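Local coordinates for protein Abbfa_003403 (Acinetobacter baumannii, PDB 4ZXH) that probably assembles a peptide product as a four-domain nonribosomal peptide synthetase, with condensation, adenylation, carrier and thioesterase domains in a single chain, at residues A[395-407]-A[416-428]. Numbering follows the deposited sequence.
With PNS (4'-phosphopantetheine), chain B.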
loop_
_atom_site.group_PDB
_atom_site.type_symbol
_atom_site.label_atom_id
_atom_site.label_comp_id
_atom_site.label_asym_id
_atom_site.label_seq_id
_atom_site.Cartn_x
_atom_site.Cartn_y
_atom_site.Cartn_z
ATOM N N ARG A 395 20.942 -2.380 -20.773
ATOM C CA ARG A 395 20.233 -2.298 -19.504
ATOM C C ARG A 395 19.838 -3.718 -19.048
ATOM O O ARG A 395 19.302 -4.500 -19.829
ATOM C CB ARG A 395 19.000 -1.414 -19.627
ATOM C CG ARG A 395 19.289 0.085 -19.725
ATOM C CD ARG A 395 18.019 0.875 -20.123
ATOM N NE ARG A 395 16.885 0.638 -19.226
ATOM C CZ ARG A 395 15.655 1.116 -19.410
ATOM N NH1 ARG A 395 15.367 1.863 -20.465
ATOM N NH2 ARG A 395 14.708 0.843 -18.527
ATOM N N GLN A 396 20.133 -4.072 -17.803
ATOM C CA GLN A 396 19.796 -5.412 -17.330
ATOM C C GLN A 396 19.648 -5.477 -15.802
ATOM O O GLN A 396 20.095 -4.582 -15.076
ATOM C CB GLN A 396 20.845 -6.424 -17.819
ATOM C CG GLN A 396 22.262 -6.128 -17.414
ATOM C CD GLN A 396 22.649 -6.918 -16.189
ATOM O OE1 GLN A 396 22.573 -8.157 -16.182
ATOM N NE2 GLN A 396 23.018 -6.211 -15.119
ATOM N N GLN A 397 19.016 -6.551 -15.335
ATOM C CA GLN A 397 18.563 -6.689 -13.943
ATOM C C GLN A 397 17.974 -5.391 -13.370
ATOM O O GLN A 397 18.519 -4.795 -12.434
ATOM C CB GLN A 397 19.691 -7.157 -13.010
ATOM C CG GLN A 397 20.705 -8.137 -13.597
ATOM C CD GLN A 397 21.401 -9.040 -12.583
ATOM O OE1 GLN A 397 21.234 -8.911 -11.382
ATOM N NE2 GLN A 397 22.302 -9.856 -13.086
ATOM N N GLU A 398 16.856 -4.949 -13.916
ATOM C CA GLU A 398 16.235 -3.744 -13.388
ATOM C C GLU A 398 14.985 -4.065 -12.580
ATOM O O GLU A 398 14.186 -4.923 -12.966
ATOM C CB GLU A 398 15.916 -2.772 -14.522
ATOM C CG GLU A 398 17.161 -2.264 -15.189
ATOM C CD GLU A 398 16.887 -1.420 -16.414
ATOM O OE1 GLU A 398 15.906 -1.716 -17.130
ATOM O OE2 GLU A 398 17.686 -0.488 -16.685
ATOM N N GLY A 399 14.840 -3.389 -11.444
ATOM C CA GLY A 399 13.637 -3.478 -10.636
ATOM C C GLY A 399 13.663 -4.511 -9.526
ATOM O O GLY A 399 12.616 -5.022 -9.113
ATOM N N GLN A 400 14.849 -4.833 -9.035
ATOM C CA GLN A 400 14.944 -5.762 -7.926
ATOM C C GLN A 400 14.493 -5.092 -6.654
ATOM O O GLN A 400 13.747 -5.679 -5.869
ATOM C CB GLN A 400 16.371 -6.274 -7.763
ATOM C CG GLN A 400 16.775 -7.238 -8.845
ATOM C CD GLN A 400 18.237 -7.563 -8.773
ATOM O OE1 GLN A 400 18.941 -7.067 -7.886
ATOM N NE2 GLN A 400 18.711 -8.413 -9.698
ATOM N N LEU A 401 14.945 -3.851 -6.472
ATOM C CA LEU A 401 14.653 -3.072 -5.277
ATOM C C LEU A 401 14.086 -1.713 -5.636
ATOM O O LEU A 401 13.807 -1.450 -6.797
ATOM C CB LEU A 401 15.909 -2.913 -4.434
ATOM C CG LEU A 401 16.535 -4.207 -3.910
ATOM C CD1 LEU A 401 17.827 -3.866 -3.169
ATOM C CD2 LEU A 401 15.545 -4.964 -3.009
ATOM N N ASP A 402 13.898 -0.856 -4.636
ATOM C CA ASP A 402 13.416 0.498 -4.876
ATOM C C ASP A 402 14.527 1.300 -5.518
ATOM O O ASP A 402 14.302 2.062 -6.469
ATOM C CB ASP A 402 12.964 1.172 -3.580
ATOM C CG ASP A 402 11.601 0.702 -3.117
ATOM O OD1 ASP A 402 11.107 -0.316 -3.642
ATOM O OD2 ASP A 402 11.018 1.357 -2.224
ATOM N N ILE A 403 15.727 1.104 -4.977
ATOM C CA ILE A 403 16.956 1.741 -5.437
ATOM C C ILE A 403 18.095 0.740 -5.299
ATOM O O ILE A 403 18.165 0.016 -4.298
ATOM C CB ILE A 403 17.317 2.997 -4.604
ATOM C CG1 ILE A 403 16.228 4.047 -4.664
ATOM C CG2 ILE A 403 18.552 3.658 -5.132
ATOM C CD1 ILE A 403 16.483 5.186 -3.694
ATOM N N THR A 404 18.988 0.691 -6.282
ATOM C CA THR A 404 20.229 -0.045 -6.119
ATOM C C THR A 404 21.412 0.745 -6.683
ATOM O O THR A 404 21.407 1.143 -7.844
ATOM C CB THR A 404 20.205 -1.426 -6.817
ATOM O OG1 THR A 404 19.149 -2.235 -6.293
ATOM C CG2 THR A 404 21.524 -2.137 -6.600
ATOM N N LEU A 405 22.428 0.950 -5.857
ATOM C CA LEU A 405 23.691 1.525 -6.297
ATOM C C LEU A 405 24.681 0.422 -6.693
ATOM O O LEU A 405 25.026 -0.433 -5.874
ATOM C CB LEU A 405 24.284 2.398 -5.188
ATOM C CG LEU A 405 25.593 3.103 -5.489
ATOM C CD1 LEU A 405 25.340 4.082 -6.614
ATOM C CD2 LEU A 405 26.077 3.820 -4.250
ATOM N N GLU A 406 25.138 0.434 -7.942
ATOM C CA GLU A 406 26.113 -0.557 -8.399
ATOM C C GLU A 406 27.453 0.095 -8.733
ATOM O O GLU A 406 27.526 0.970 -9.594
ATOM C CB GLU A 406 25.578 -1.310 -9.618
ATOM C CG GLU A 406 24.229 -1.940 -9.389
ATOM C CD GLU A 406 23.791 -2.839 -10.532
ATOM O OE1 GLU A 406 24.430 -2.789 -11.614
ATOM O OE2 GLU A 406 22.797 -3.590 -10.347
ATOM N N MET A 407 28.506 -0.327 -8.045
ATOM C CA MET A 407 29.839 0.243 -8.243
ATOM C C MET A 407 30.872 -0.848 -8.482
ATOM O O MET A 407 30.540 -2.032 -8.531
ATOM C CB MET A 407 30.258 1.066 -7.030
ATOM C CG MET A 407 29.296 2.143 -6.601
ATOM S SD MET A 407 29.711 3.769 -7.245
ATOM C CE MET A 407 31.400 3.952 -6.691
ATOM N N VAL A 416 33.218 4.081 -12.032
ATOM C CA VAL A 416 32.002 3.965 -12.832
ATOM C C VAL A 416 30.883 3.321 -12.019
ATOM O O VAL A 416 31.075 2.273 -11.381
ATOM C CB VAL A 416 32.237 3.158 -14.126
ATOM C CG1 VAL A 416 30.924 2.866 -14.822
ATOM C CG2 VAL A 416 33.142 3.916 -15.057
ATOM N N GLY A 417 29.716 3.962 -12.043
ATOM C CA GLY A 417 28.588 3.520 -11.255
ATOM C C GLY A 417 27.285 3.505 -12.018
ATOM O O GLY A 417 27.128 4.193 -13.037
ATOM N N VAL A 418 26.349 2.703 -11.516
ATOM C CA VAL A 418 25.020 2.617 -12.089
ATOM C C VAL A 418 24.003 2.756 -10.987
ATOM O O VAL A 418 23.979 1.933 -10.082
ATOM C CB VAL A 418 24.762 1.277 -12.810
ATOM C CG1 VAL A 418 23.472 1.358 -13.648
ATOM C CG2 VAL A 418 25.921 0.914 -13.687
ATOM N N LEU A 419 23.168 3.790 -11.053
ATOM C CA LEU A 419 22.037 3.897 -10.141
ATOM C C LEU A 419 20.813 3.253 -10.783
ATOM O O LEU A 419 20.299 3.730 -11.795
ATOM C CB LEU A 419 21.732 5.353 -9.765
ATOM C CG LEU A 419 20.617 5.477 -8.698
ATOM C CD1 LEU A 419 21.069 5.023 -7.324
ATOM C CD2 LEU A 419 20.079 6.879 -8.616
ATOM N N LYS A 420 20.362 2.154 -10.201
ATOM C CA LYS A 420 19.137 1.504 -10.652
ATOM C C LYS A 420 18.002 1.950 -9.776
ATOM O O LYS A 420 18.150 2.006 -8.551
ATOM C CB LYS A 420 19.284 -0.007 -10.606
ATOM C CG LYS A 420 20.333 -0.488 -11.595
ATOM C CD LYS A 420 20.198 -1.938 -11.758
ATOM C CE LYS A 420 21.201 -2.483 -12.693
ATOM N NZ LYS A 420 21.134 -3.963 -12.561
ATOM N N TYR A 421 16.874 2.278 -10.399
ATOM C CA TYR A 421 15.728 2.830 -9.681
ATOM C C TYR A 421 14.416 2.317 -10.246
ATOM O O TYR A 421 14.268 2.123 -11.457
ATOM C CB TYR A 421 15.751 4.357 -9.726
ATOM C CG TYR A 421 15.607 4.952 -11.109
ATOM C CD1 TYR A 421 16.696 5.039 -11.977
ATOM C CD2 TYR A 421 14.389 5.446 -11.549
ATOM C CE1 TYR A 421 16.561 5.592 -13.261
ATOM C CE2 TYR A 421 14.248 6.006 -12.823
ATOM C CZ TYR A 421 15.329 6.078 -13.672
ATOM O OH TYR A 421 15.168 6.634 -14.932
ATOM N N ASN A 422 13.463 2.105 -9.349
ATOM C CA ASN A 422 12.132 1.621 -9.691
ATOM C C ASN A 422 11.297 2.742 -10.325
ATOM O O ASN A 422 11.005 3.739 -9.660
ATOM C CB ASN A 422 11.489 1.082 -8.411
ATOM C CG ASN A 422 10.136 0.452 -8.631
ATOM O OD1 ASN A 422 9.323 0.916 -9.440
ATOM N ND2 ASN A 422 9.869 -0.608 -7.877
ATOM N N THR A 423 10.904 2.582 -11.589
ATOM C CA THR A 423 10.206 3.649 -12.322
ATOM C C THR A 423 8.718 3.833 -11.966
ATOM O O THR A 423 8.027 4.661 -12.566
ATOM C CB THR A 423 10.284 3.433 -13.846
ATOM O OG1 THR A 423 9.719 2.160 -14.186
ATOM C CG2 THR A 423 11.692 3.484 -14.304
ATOM N N ASP A 424 8.218 3.066 -11.009
ATOM C CA ASP A 424 6.867 3.308 -10.504
ATOM C C ASP A 424 6.923 4.209 -9.269
ATOM O O ASP A 424 5.907 4.719 -8.810
ATOM C CB ASP A 424 6.148 1.993 -10.172
ATOM C CG ASP A 424 5.660 1.253 -11.417
ATOM O OD1 ASP A 424 5.689 1.825 -12.529
ATOM O OD2 ASP A 424 5.224 0.090 -11.278
ATOM N N LEU A 425 8.125 4.417 -8.752
ATOM C CA LEU A 425 8.321 5.250 -7.581
ATOM C C LEU A 425 9.044 6.558 -7.912
ATOM O O LEU A 425 8.716 7.617 -7.366
ATOM C CB LEU A 425 9.103 4.478 -6.527
ATOM C CG LEU A 425 8.527 3.092 -6.255
ATOM C CD1 LEU A 425 9.252 2.441 -5.092
ATOM C CD2 LEU A 425 7.035 3.173 -5.995
ATOM N N PHE A 426 10.023 6.482 -8.809
ATOM C CA PHE A 426 10.867 7.631 -9.104
ATOM C C PHE A 426 10.855 8.046 -10.571
ATOM O O PHE A 426 10.733 7.214 -11.481
ATOM C CB PHE A 426 12.292 7.331 -8.664
ATOM C CG PHE A 426 12.414 7.056 -7.202
ATOM C CD1 PHE A 426 12.188 8.067 -6.277
ATOM C CD2 PHE A 426 12.731 5.791 -6.744
ATOM C CE1 PHE A 426 12.287 7.824 -4.906
ATOM C CE2 PHE A 426 12.841 5.534 -5.379
ATOM C CZ PHE A 426 12.622 6.553 -4.462
ATOM N N SER A 427 10.976 9.348 -10.794
ATOM C CA SER A 427 11.079 9.887 -12.142
ATOM C C SER A 427 12.538 9.845 -12.606
ATOM O O SER A 427 13.447 9.662 -11.791
ATOM C CB SER A 427 10.544 11.317 -12.180
ATOM O OG SER A 427 11.410 12.198 -11.468
ATOM N N ALA A 428 12.767 10.019 -13.905
ATOM C CA ALA A 428 14.135 10.049 -14.419
ATOM C C ALA A 428 14.866 11.228 -13.820
ATOM O O ALA A 428 16.049 11.144 -13.498
ATOM C CB ALA A 428 14.148 10.138 -15.936
HETATM O O23 PNS B . 8.274 -13.421 2.353
HETATM P P24 PNS B . 8.995 -14.742 2.403
HETATM O O25 PNS B . 9.090 -15.457 3.723
HETATM O O27 PNS B . 10.496 -14.419 1.906
HETATM C C28 PNS B . 10.721 -13.780 0.653
HETATM C C29 PNS B . 12.217 -13.666 0.423
HETATM C C30 PNS B . 12.757 -15.096 0.489
HETATM C C31 PNS B . 12.833 -12.800 1.524
HETATM C C32 PNS B . 12.476 -12.996 -0.935
HETATM O O33 PNS B . 11.601 -11.859 -1.024
HETATM C C34 PNS B . 13.935 -12.605 -1.076
HETATM O O35 PNS B . 14.841 -13.438 -1.059
HETATM N N36 PNS B . 14.229 -11.323 -1.235
HETATM C C37 PNS B . 15.596 -10.849 -1.377
HETATM C C38 PNS B . 15.703 -10.145 -2.729
HETATM C C39 PNS B . 17.081 -10.334 -3.285
HETATM O O40 PNS B . 17.678 -11.390 -3.133
HETATM N N41 PNS B . 17.552 -9.275 -3.928
HETATM C C42 PNS B . 18.830 -9.126 -4.582
HETATM C C43 PNS B . 18.886 -7.630 -4.807
HETATM S S44 PNS B . 19.857 -6.918 -3.471
#
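Lys420 reaches from one strand of an antiparallel hairpin, past its neighbour Thr404, into the loop 395-402. Thr404 and Lys420 exchange two backbone N-H...O bonds (2.8 Å from Thr404 N to Lys420 O), as do Glu406 and Val418. Lys420 CB packs against CB of Thr404, whose short, branched side chain lies on the same face. With CG beside the backbone N (chi1 -65°) and the chain extended beyond it, NZ is carried out to the loop carbonyls. CD lies near both Gln397 O and Glu406 OE2, and CE near Glu406 OE2 and Gln396 O. Lys420 NZ gives a hydrogen bond to Gln396 O at 2.8 Å. Lys420 NZ also bonds Gln397 O at 2.7 Å, from above the carbonyl plane. Lys420 NZ makes a salt bridge to Glu406 OE2 at 2.8 Å, on the syn side but 32° out of the carboxylate plane. A buried ammonium thus has a counter-charge and two carbonyls, and a long lysine suits the span. Gln396 turns its OE1 to Val42 N.

On the other face apolar groups meet across the strands: Ile403 CG2 touches Leu419 CD1 at 3.6 Å, branched chains filling the buried layer, and Ile403 CG1 lies 3.8 Å from Phe426 CE2.

In the loops beside the 403/422 end, Leu425 CD1 rests on the carboxylate of Asp402, whose OD2 is held by Arg221 and His213. Asn422 OD1 accepts from Asp424 N, an Asx turn suiting asparagine's short amide.

Gln400 and Leu401 border the phosphopantetheine thiol end in the condensation domain. Strands 229-235 and 356-360 flank the hairpin, and helix 428-447 covers the face of Ile403, Leu405, Leu419 and Tyr421.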